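Local coordinates for protein probable benzoylformate decarboxylase (Rhodococcus jostii, PDB 7ORX) that belongs to the thiamine diphosphate-dependent enzyme family and binds thiamine diphosphate and a sodium ion, at residues His49-Asp58 with Asn80-Ser91; Tyr375-Phe386 with Tyr398-Gly409. One frame throughout, in Å; residues are numbered along the deposited sequence.

Contact 1 comes first along the chain, pairing helix 50-64 with helix 82-90 in the N-terminal thiamine diphosphate-binding domain; contact 2 follows in the C-terminal one, where strand 374-378 meets the edge strand 398-399 and the loop beyond it. Each domain is built on a parallel six-stranded sheet of strand order 2-1-3-4-6-5. The contact centres lie about 15 Å apart, and the two meet directly: N87 OD1 accepts from S403 N, and N87 ND2 lies 2.8 Å from G405 O. They face two separate copies of thiamine diphosphate. Contact 1 touches one held largely by a second subunit, contact 2 the one in its own C-terminal domain, consistent with sites built between paired subunits.

Contact 1. Residues His49-Asp58 with Asn80-Ser91; sequences HEGAVLSMAD and NAMGALTNSVYS. With TPP (thiamine diphosphate), chain K.
E50 OE1 takes a hydrogen bond from N80 ND2 (3.3 Å, N-H...O 157°), reached from above the carboxylate plane, whereas the bond lies close to the amide plane of N80. The other oxygen, E50 OE2, sits 2.7 Å from N1' of the thiamine diphosphate pyrimidine; N80 ND2 also packs against the methyl CM2 of that ring. The bend of E50 at chi2 (82°) carries the carboxylate across to both partners. Behind it, N80 O accepts a bond from a water that also lies near H49 NE2.

Further along, the helices run nearly parallel, their axes 8.5 Å apart at 17°. L54 fills the seam with its two methyls: CD1 rests on A81 CB, and CD2 lies 3.5 Å from A84 CB and also meets L85 CD1, the two leucines crossing at about a right angle. The backbones come closest at G51 and A81, whose CA atoms are 4.5 Å apart. At the far end S88 OG gives D58 OD2 a weak bond, while D58 OD1 is bonded to S93. Beneath, L54 reaches L95 and V97 of strand 95-101. A helix-borne glutamate beside N1' of the pyrimidine is characteristic of thiamine diphosphate enzymes.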
# COMPACT_ATOMS: atom_id res chain seq x y z
N HIS C 49 -25.51 -3.87 10.32
CA HIS C 49 -24.36 -4.55 9.70
C HIS C 49 -23.85 -3.60 8.62
O HIS C 49 -24.66 -2.97 7.94
CB HIS C 49 -24.80 -5.94 9.21
CG HIS C 49 -23.69 -6.71 8.61
ND1 HIS C 49 -22.71 -7.28 9.40
CD2 HIS C 49 -23.33 -6.93 7.33
CE1 HIS C 49 -21.77 -7.82 8.63
NE2 HIS C 49 -22.12 -7.60 7.35
N GLU C 50 -22.54 -3.43 8.52
CA GLU C 50 -21.93 -2.32 7.74
C GLU C 50 -22.08 -2.60 6.26
O GLU C 50 -22.21 -1.64 5.49
CB GLU C 50 -20.47 -2.15 8.14
CG GLU C 50 -20.31 -1.65 9.56
CD GLU C 50 -20.39 -2.65 10.71
OE1 GLU C 50 -20.66 -3.89 10.47
OE2 GLU C 50 -20.20 -2.21 11.90
N GLY C 51 -22.02 -3.86 5.86
CA GLY C 51 -22.23 -4.25 4.45
C GLY C 51 -23.63 -3.89 3.96
O GLY C 51 -23.78 -3.39 2.83
N ALA C 52 -24.62 -4.09 4.81
CA ALA C 52 -26.00 -3.67 4.56
C ALA C 52 -26.05 -2.14 4.48
O ALA C 52 -26.62 -1.62 3.51
CB ALA C 52 -26.90 -4.21 5.65
N VAL C 53 -25.47 -1.45 5.47
CA VAL C 53 -25.43 0.04 5.49
C VAL C 53 -24.94 0.54 4.14
O VAL C 53 -25.50 1.44 3.53
CB VAL C 53 -24.48 0.52 6.59
CG1 VAL C 53 -24.06 1.97 6.41
CG2 VAL C 53 -25.06 0.27 7.96
N LEU C 54 -23.86 -0.05 3.70
CA LEU C 54 -23.13 0.55 2.59
C LEU C 54 -23.86 0.20 1.30
O LEU C 54 -24.00 1.10 0.44
CB LEU C 54 -21.70 0.03 2.67
CG LEU C 54 -20.80 0.81 1.76
CD1 LEU C 54 -19.56 1.23 2.52
CD2 LEU C 54 -20.53 0.01 0.48
N SER C 55 -24.36 -1.02 1.19
CA SER C 55 -25.19 -1.43 0.03
C SER C 55 -26.50 -0.62 -0.03
O SER C 55 -26.90 -0.28 -1.16
CB SER C 55 -25.47 -2.89 0.07
OG SER C 55 -24.33 -3.65 -0.27
N MET C 56 -27.13 -0.32 1.11
CA MET C 56 -28.31 0.59 1.16
C MET C 56 -27.90 1.97 0.59
O MET C 56 -28.65 2.53 -0.22
CB MET C 56 -28.81 0.79 2.60
CG MET C 56 -29.88 -0.18 3.01
SD MET C 56 -30.19 -0.24 4.83
CE MET C 56 -30.40 1.50 5.07
N ALA C 57 -26.74 2.48 1.01
CA ALA C 57 -26.23 3.79 0.58
C ALA C 57 -26.05 3.73 -0.93
O ALA C 57 -26.42 4.68 -1.60
CB ALA C 57 -24.95 4.09 1.30
N ASP C 58 -25.53 2.60 -1.41
CA ASP C 58 -25.23 2.40 -2.85
C ASP C 58 -26.55 2.50 -3.62
O ASP C 58 -26.63 3.28 -4.59
CB ASP C 58 -24.48 1.09 -3.08
CG ASP C 58 -23.69 1.03 -4.39
OD1 ASP C 58 -23.53 2.09 -5.03
OD2 ASP C 58 -23.23 -0.10 -4.81
N ASN C 80 -15.88 -4.66 7.48
CA ASN C 80 -17.16 -5.36 7.19
C ASN C 80 -17.79 -4.84 5.88
O ASN C 80 -18.62 -5.60 5.28
CB ASN C 80 -18.10 -5.30 8.41
CG ASN C 80 -17.78 -6.35 9.47
OD1 ASN C 80 -17.06 -7.32 9.24
ND2 ASN C 80 -18.35 -6.18 10.65
N ALA C 81 -17.39 -3.64 5.40
CA ALA C 81 -17.97 -2.96 4.21
C ALA C 81 -17.12 -3.12 2.93
O ALA C 81 -17.57 -2.69 1.86
CB ALA C 81 -18.21 -1.52 4.55
N MET C 82 -15.95 -3.73 3.00
CA MET C 82 -15.02 -3.87 1.85
C MET C 82 -15.68 -4.62 0.71
O MET C 82 -15.53 -4.20 -0.43
CB MET C 82 -13.76 -4.60 2.28
CG MET C 82 -12.96 -3.78 3.27
SD MET C 82 -11.43 -3.23 2.54
CE MET C 82 -12.06 -2.24 1.17
N GLY C 83 -16.38 -5.70 1.01
CA GLY C 83 -17.09 -6.50 -0.01
C GLY C 83 -18.07 -5.63 -0.78
O GLY C 83 -18.02 -5.60 -2.04
N ALA C 84 -18.93 -4.92 -0.04
CA ALA C 84 -19.98 -4.07 -0.64
C ALA C 84 -19.33 -3.00 -1.51
O ALA C 84 -19.82 -2.77 -2.61
CB ALA C 84 -20.83 -3.51 0.45
N LEU C 85 -18.21 -2.45 -1.05
CA LEU C 85 -17.50 -1.31 -1.67
C LEU C 85 -17.02 -1.69 -3.08
O LEU C 85 -16.98 -0.80 -3.92
CB LEU C 85 -16.34 -0.92 -0.76
CG LEU C 85 -16.05 0.55 -0.62
CD1 LEU C 85 -17.30 1.41 -0.74
CD2 LEU C 85 -15.34 0.79 0.70
N THR C 86 -16.70 -2.96 -3.32
CA THR C 86 -16.30 -3.45 -4.67
C THR C 86 -17.41 -3.12 -5.68
O THR C 86 -17.09 -2.74 -6.82
CB THR C 86 -16.01 -4.96 -4.70
OG1 THR C 86 -17.20 -5.77 -4.47
CG2 THR C 86 -14.88 -5.32 -3.76
N ASN C 87 -18.68 -3.30 -5.30
CA ASN C 87 -19.80 -3.06 -6.25
C ASN C 87 -19.80 -1.57 -6.59
O ASN C 87 -20.00 -1.25 -7.75
CB ASN C 87 -21.14 -3.57 -5.70
CG ASN C 87 -21.26 -5.08 -5.84
OD1 ASN C 87 -20.92 -5.66 -6.87
ND2 ASN C 87 -21.72 -5.75 -4.81
N SER C 88 -19.53 -0.72 -5.59
CA SER C 88 -19.55 0.76 -5.74
C SER C 88 -18.52 1.21 -6.78
O SER C 88 -18.84 2.08 -7.61
CB SER C 88 -19.35 1.40 -4.42
OG SER C 88 -20.24 0.81 -3.46
N VAL C 89 -17.36 0.54 -6.80
CA VAL C 89 -16.27 0.83 -7.76
C VAL C 89 -16.80 0.61 -9.18
O VAL C 89 -16.73 1.55 -9.99
CB VAL C 89 -15.02 0.01 -7.42
CG1 VAL C 89 -14.03 -0.08 -8.56
CG2 VAL C 89 -14.35 0.54 -6.17
N TYR C 90 -17.32 -0.57 -9.47
CA TYR C 90 -17.71 -0.94 -10.87
C TYR C 90 -19.04 -0.29 -11.26
O TYR C 90 -19.26 -0.17 -12.45
CB TYR C 90 -17.63 -2.45 -11.02
CG TYR C 90 -16.21 -2.95 -11.01
CD1 TYR C 90 -15.40 -2.77 -12.11
CD2 TYR C 90 -15.66 -3.57 -9.89
CE1 TYR C 90 -14.08 -3.20 -12.12
CE2 TYR C 90 -14.35 -4.03 -9.89
CZ TYR C 90 -13.55 -3.84 -11.01
OH TYR C 90 -12.23 -4.22 -10.99
N SER C 91 -19.83 0.19 -10.31
CA SER C 91 -21.09 0.91 -10.59
C SER C 91 -20.86 2.42 -10.66
O SER C 91 -21.83 3.14 -10.92
CB SER C 91 -22.17 0.54 -9.61
OG SER C 91 -21.94 1.04 -8.30
N1' TPP K . -19.79 -2.38 14.52
C2' TPP K . -18.80 -3.26 14.70
CM2 TPP K . -18.48 -4.20 13.59
N3' TPP K . -18.05 -3.36 15.80
C4' TPP K . -18.33 -2.51 16.81
N4' TPP K . -17.56 -2.61 17.91
C5' TPP K . -19.37 -1.56 16.72
C6' TPP K . -20.07 -1.54 15.53
C7' TPP K . -19.69 -0.61 17.85
N3 TPP K . -20.25 -1.29 19.02
C2 TPP K . -19.49 -1.69 20.04
S1 TPP K . -20.42 -1.84 21.46
C5 TPP K . -21.86 -1.89 20.49
C4 TPP K . -21.61 -1.55 19.20
CM4 TPP K . -22.61 -1.45 18.09
C6 TPP K . -23.19 -2.29 21.09
C7 TPP K . -23.52 -3.76 20.88
O7 TPP K . -24.82 -4.05 21.47
PA TPP K . -25.08 -5.41 22.30
O1A TPP K . -24.31 -6.53 21.67
O2A TPP K . -26.56 -5.42 22.43
O3A TPP K . -24.39 -5.20 23.72
PB TPP K . -24.91 -4.43 25.02
O1B TPP K . -24.63 -5.32 26.22
O2B TPP K . -24.10 -3.16 25.05
O3B TPP K . -26.38 -4.18 24.80
O HOH W 1 -19.29 -8.11 5.81

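Contact 2. Residues Tyr375-Phe386 with Tyr398-Gly409; sequences YVNESTSTSDAF and YYFPASGGLGFG. With TPP (thiamine diphosphate), chain I.
E378 reaches from strand 374-378 into the loop ahead of helix 409-418. Its CB lies 3.9 Å from G409 CA, and CG meets L406 CD2 (3.6 Å) and, more loosely, P401 CG. CG stands anti to the backbone N (chi1 -168°) and the chain stays extended at chi2, which carries the carboxylate to the backbone of 407-409. There OE1 accepts from F408 N at 2.8 Å on its syn lone pair and, weakly, from G409 N, while OE2 receives a weak bond from G407 N.

Upstream, the strands pair in parallel: Y399 N donates to Y375 O, and N377 N to Y399 O (2.9 Å), so Y399 bridges the residues flanking V376. V376 CG1 packs on G409 O and F408 CE2. N377 OD1 turns back to accept from S379 N in an Asx turn and meets the F400 ring at its edge; the N377 CB lies 3.5 Å from Y398 OH. On that side Y398 CE1 sits over one face of F386, the rings oblique at 52°.

Both segments then run to the cofactor: S381 N and OG bond diphosphate oxygen O1B, G404 O accepts from N4' (2.6 Å), and L406 N donates to N3'. The loop that presents G404 and L406 to the pyrimidine is thus tied to the strand through E378. Three consecutive N-H groups leading into helix 409-418, two of them weakly bonded, converge on one carboxylate and would be expected to stabilise its ionised form.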
# COMPACT_ATOMS: atom_id res chain seq x y z
N TYR C 375 -36.34 -2.66 -10.71
CA TYR C 375 -36.00 -4.03 -10.27
C TYR C 375 -34.57 -4.06 -9.76
O TYR C 375 -33.69 -3.79 -10.53
CB TYR C 375 -36.23 -5.06 -11.38
CG TYR C 375 -37.67 -5.11 -11.84
CD1 TYR C 375 -38.63 -5.84 -11.18
CD2 TYR C 375 -38.08 -4.35 -12.92
CE1 TYR C 375 -39.95 -5.86 -11.61
CE2 TYR C 375 -39.39 -4.34 -13.35
CZ TYR C 375 -40.34 -5.11 -12.71
OH TYR C 375 -41.63 -5.07 -13.17
N VAL C 376 -34.37 -4.42 -8.50
CA VAL C 376 -33.01 -4.73 -7.99
C VAL C 376 -32.85 -6.25 -7.97
O VAL C 376 -33.43 -6.91 -7.11
CB VAL C 376 -32.78 -4.10 -6.61
CG1 VAL C 376 -31.44 -4.49 -6.02
CG2 VAL C 376 -32.89 -2.58 -6.66
N ASN C 377 -32.06 -6.76 -8.91
CA ASN C 377 -31.83 -8.19 -9.22
C ASN C 377 -30.56 -8.68 -8.55
O ASN C 377 -29.54 -8.07 -8.74
CB ASN C 377 -31.67 -8.35 -10.73
CG ASN C 377 -31.78 -9.79 -11.16
OD1 ASN C 377 -31.18 -10.66 -10.54
ND2 ASN C 377 -32.58 -10.06 -12.17
N GLU C 378 -30.60 -9.78 -7.82
CA GLU C 378 -29.39 -10.48 -7.34
C GLU C 378 -29.72 -11.96 -7.34
O GLU C 378 -29.78 -12.58 -6.28
CB GLU C 378 -28.98 -9.93 -5.98
CG GLU C 378 -27.59 -10.40 -5.55
CD GLU C 378 -27.09 -9.75 -4.25
OE1 GLU C 378 -26.16 -8.86 -4.34
OE2 GLU C 378 -27.66 -10.07 -3.15
N SER C 379 -30.04 -12.47 -8.52
CA SER C 379 -30.53 -13.86 -8.78
C SER C 379 -29.68 -14.39 -9.92
O SER C 379 -29.97 -14.04 -11.10
CB SER C 379 -31.99 -13.89 -9.12
OG SER C 379 -32.43 -15.23 -9.34
N THR C 380 -28.61 -15.10 -9.57
CA THR C 380 -27.44 -15.25 -10.45
C THR C 380 -27.77 -16.21 -11.60
O THR C 380 -27.36 -15.90 -12.73
CB THR C 380 -26.20 -15.50 -9.59
OG1 THR C 380 -26.55 -16.40 -8.56
CG2 THR C 380 -25.71 -14.23 -8.91
N SER C 381 -28.61 -17.24 -11.38
CA SER C 381 -28.85 -18.32 -12.39
C SER C 381 -30.04 -18.02 -13.31
O SER C 381 -30.23 -18.79 -14.24
CB SER C 381 -29.02 -19.67 -11.73
OG SER C 381 -30.32 -19.79 -11.17
N THR C 382 -30.76 -16.91 -13.12
CA THR C 382 -32.07 -16.60 -13.77
C THR C 382 -31.94 -15.49 -14.81
O THR C 382 -32.96 -14.87 -15.14
CB THR C 382 -33.05 -16.13 -12.70
OG1 THR C 382 -32.61 -14.88 -12.19
CG2 THR C 382 -33.19 -17.09 -11.55
N SER C 383 -30.75 -15.20 -15.31
CA SER C 383 -30.52 -14.01 -16.16
C SER C 383 -31.27 -14.12 -17.51
O SER C 383 -32.01 -13.22 -17.86
CB SER C 383 -29.08 -13.76 -16.33
OG SER C 383 -28.90 -12.39 -16.13
N ASP C 384 -31.04 -15.18 -18.27
CA ASP C 384 -31.69 -15.44 -19.59
C ASP C 384 -33.22 -15.31 -19.45
O ASP C 384 -33.86 -14.67 -20.32
CB ASP C 384 -31.27 -16.81 -20.13
CG ASP C 384 -29.91 -16.81 -20.83
OD1 ASP C 384 -29.25 -15.75 -20.86
OD2 ASP C 384 -29.50 -17.89 -21.35
N ALA C 385 -33.79 -15.87 -18.37
CA ALA C 385 -35.23 -15.78 -18.03
C ALA C 385 -35.65 -14.31 -17.86
O ALA C 385 -36.63 -13.89 -18.46
CB ALA C 385 -35.49 -16.57 -16.79
N PHE C 386 -34.94 -13.55 -17.05
CA PHE C 386 -35.29 -12.13 -16.78
C PHE C 386 -35.40 -11.36 -18.12
O PHE C 386 -36.39 -10.69 -18.37
CB PHE C 386 -34.25 -11.54 -15.82
CG PHE C 386 -34.55 -10.13 -15.42
CD1 PHE C 386 -34.22 -9.08 -16.22
CD2 PHE C 386 -35.28 -9.89 -14.28
CE1 PHE C 386 -34.59 -7.79 -15.88
CE2 PHE C 386 -35.67 -8.61 -13.94
CZ PHE C 386 -35.31 -7.56 -14.75
N TYR C 398 -33.47 -1.12 -13.70
CA TYR C 398 -32.72 -2.36 -13.38
C TYR C 398 -31.38 -2.00 -12.70
O TYR C 398 -30.65 -1.17 -13.23
CB TYR C 398 -32.47 -3.17 -14.65
CG TYR C 398 -31.80 -4.50 -14.45
CD1 TYR C 398 -32.54 -5.62 -14.12
CD2 TYR C 398 -30.43 -4.67 -14.57
CE1 TYR C 398 -31.95 -6.85 -13.92
CE2 TYR C 398 -29.82 -5.90 -14.36
CZ TYR C 398 -30.59 -6.99 -14.04
OH TYR C 398 -30.04 -8.22 -13.82
N TYR C 399 -31.10 -2.65 -11.58
CA TYR C 399 -29.79 -2.64 -10.89
C TYR C 399 -29.44 -4.10 -10.54
O TYR C 399 -30.27 -4.82 -10.08
CB TYR C 399 -29.80 -1.74 -9.65
CG TYR C 399 -30.21 -0.34 -9.99
CD1 TYR C 399 -29.31 0.55 -10.52
CD2 TYR C 399 -31.50 0.08 -9.86
CE1 TYR C 399 -29.67 1.84 -10.88
CE2 TYR C 399 -31.90 1.36 -10.23
CZ TYR C 399 -30.98 2.24 -10.73
OH TYR C 399 -31.42 3.46 -11.06
N PHE C 400 -28.19 -4.48 -10.79
CA PHE C 400 -27.59 -5.79 -10.45
C PHE C 400 -26.17 -5.48 -9.95
O PHE C 400 -25.51 -4.59 -10.46
CB PHE C 400 -27.65 -6.69 -11.70
CG PHE C 400 -27.01 -8.04 -11.54
CD1 PHE C 400 -25.65 -8.18 -11.50
CD2 PHE C 400 -27.78 -9.17 -11.38
CE1 PHE C 400 -25.07 -9.43 -11.32
CE2 PHE C 400 -27.20 -10.42 -11.18
CZ PHE C 400 -25.84 -10.54 -11.13
N PRO C 401 -25.63 -6.22 -8.97
CA PRO C 401 -24.33 -5.91 -8.41
C PRO C 401 -23.24 -5.88 -9.49
O PRO C 401 -23.05 -6.89 -10.15
CB PRO C 401 -24.06 -7.05 -7.41
CG PRO C 401 -25.06 -8.12 -7.75
CD PRO C 401 -26.24 -7.38 -8.31
N ALA C 402 -22.52 -4.77 -9.59
CA ALA C 402 -21.61 -4.49 -10.73
C ALA C 402 -20.31 -5.29 -10.62
O ALA C 402 -19.63 -5.34 -11.62
CB ALA C 402 -21.37 -3.01 -10.89
N SER C 403 -19.98 -5.89 -9.49
CA SER C 403 -18.84 -6.84 -9.42
C SER C 403 -19.31 -8.20 -8.91
O SER C 403 -18.49 -8.97 -8.43
CB SER C 403 -17.71 -6.29 -8.59
OG SER C 403 -17.93 -6.59 -7.22
N GLY C 404 -20.60 -8.48 -9.02
CA GLY C 404 -21.21 -9.74 -8.55
C GLY C 404 -20.86 -10.03 -7.10
O GLY C 404 -20.94 -11.18 -6.69
N GLY C 405 -20.48 -9.00 -6.34
CA GLY C 405 -20.38 -9.06 -4.88
C GLY C 405 -21.76 -9.28 -4.29
O GLY C 405 -22.59 -8.36 -4.41
N LEU C 406 -22.03 -10.46 -3.75
CA LEU C 406 -23.40 -10.75 -3.23
C LEU C 406 -23.58 -10.01 -1.91
O LEU C 406 -22.57 -9.70 -1.26
CB LEU C 406 -23.67 -12.24 -3.12
CG LEU C 406 -23.70 -13.00 -4.45
CD1 LEU C 406 -24.21 -14.42 -4.22
CD2 LEU C 406 -24.55 -12.27 -5.50
N GLY C 407 -24.82 -9.69 -1.58
CA GLY C 407 -25.18 -8.84 -0.43
C GLY C 407 -25.42 -7.41 -0.85
O GLY C 407 -25.53 -6.56 0.04
N PHE C 408 -25.51 -7.18 -2.15
CA PHE C 408 -25.94 -5.90 -2.74
C PHE C 408 -27.47 -5.83 -2.80
O PHE C 408 -28.01 -4.83 -2.40
CB PHE C 408 -25.32 -5.73 -4.11
CG PHE C 408 -25.90 -4.63 -4.95
CD1 PHE C 408 -25.39 -3.35 -4.86
CD2 PHE C 408 -26.92 -4.87 -5.86
CE1 PHE C 408 -25.90 -2.34 -5.65
CE2 PHE C 408 -27.42 -3.86 -6.65
CZ PHE C 408 -26.92 -2.58 -6.52
N GLY C 409 -28.14 -6.86 -3.29
CA GLY C 409 -29.56 -6.78 -3.71
C GLY C 409 -30.52 -6.39 -2.61
O GLY C 409 -31.18 -5.33 -2.72
N1' TPP I . -19.63 -14.69 -2.17
C2' TPP I . -19.89 -13.44 -2.56
CM2 TPP I . -19.81 -12.35 -1.55
N3' TPP I . -20.22 -13.09 -3.81
C4' TPP I . -20.28 -14.06 -4.73
N4' TPP I . -20.61 -13.68 -5.97
C5' TPP I . -20.04 -15.42 -4.41
C6' TPP I . -19.70 -15.66 -3.09
C7' TPP I . -20.12 -16.54 -5.43
N3 TPP I . -21.50 -16.81 -5.91
C2 TPP I . -21.89 -16.51 -7.15
S1 TPP I . -23.50 -16.99 -7.49
C5 TPP I . -23.62 -17.63 -5.88
C4 TPP I . -22.51 -17.39 -5.13
CM4 TPP I . -22.33 -17.73 -3.68
C6 TPP I . -24.84 -18.41 -5.45
C7 TPP I . -25.97 -17.55 -4.98
O7 TPP I . -27.12 -17.91 -5.77
PA TPP I . -28.60 -17.54 -5.30
O1A TPP I . -28.83 -16.19 -4.70
O2A TPP I . -29.01 -18.70 -4.47
O3A TPP I . -29.25 -17.57 -6.77
PB TPP I . -29.30 -18.80 -7.84
O1B TPP I . -30.08 -18.32 -9.05
O2B TPP I . -27.87 -19.18 -8.16
O3B TPP I . -30.03 -19.90 -7.09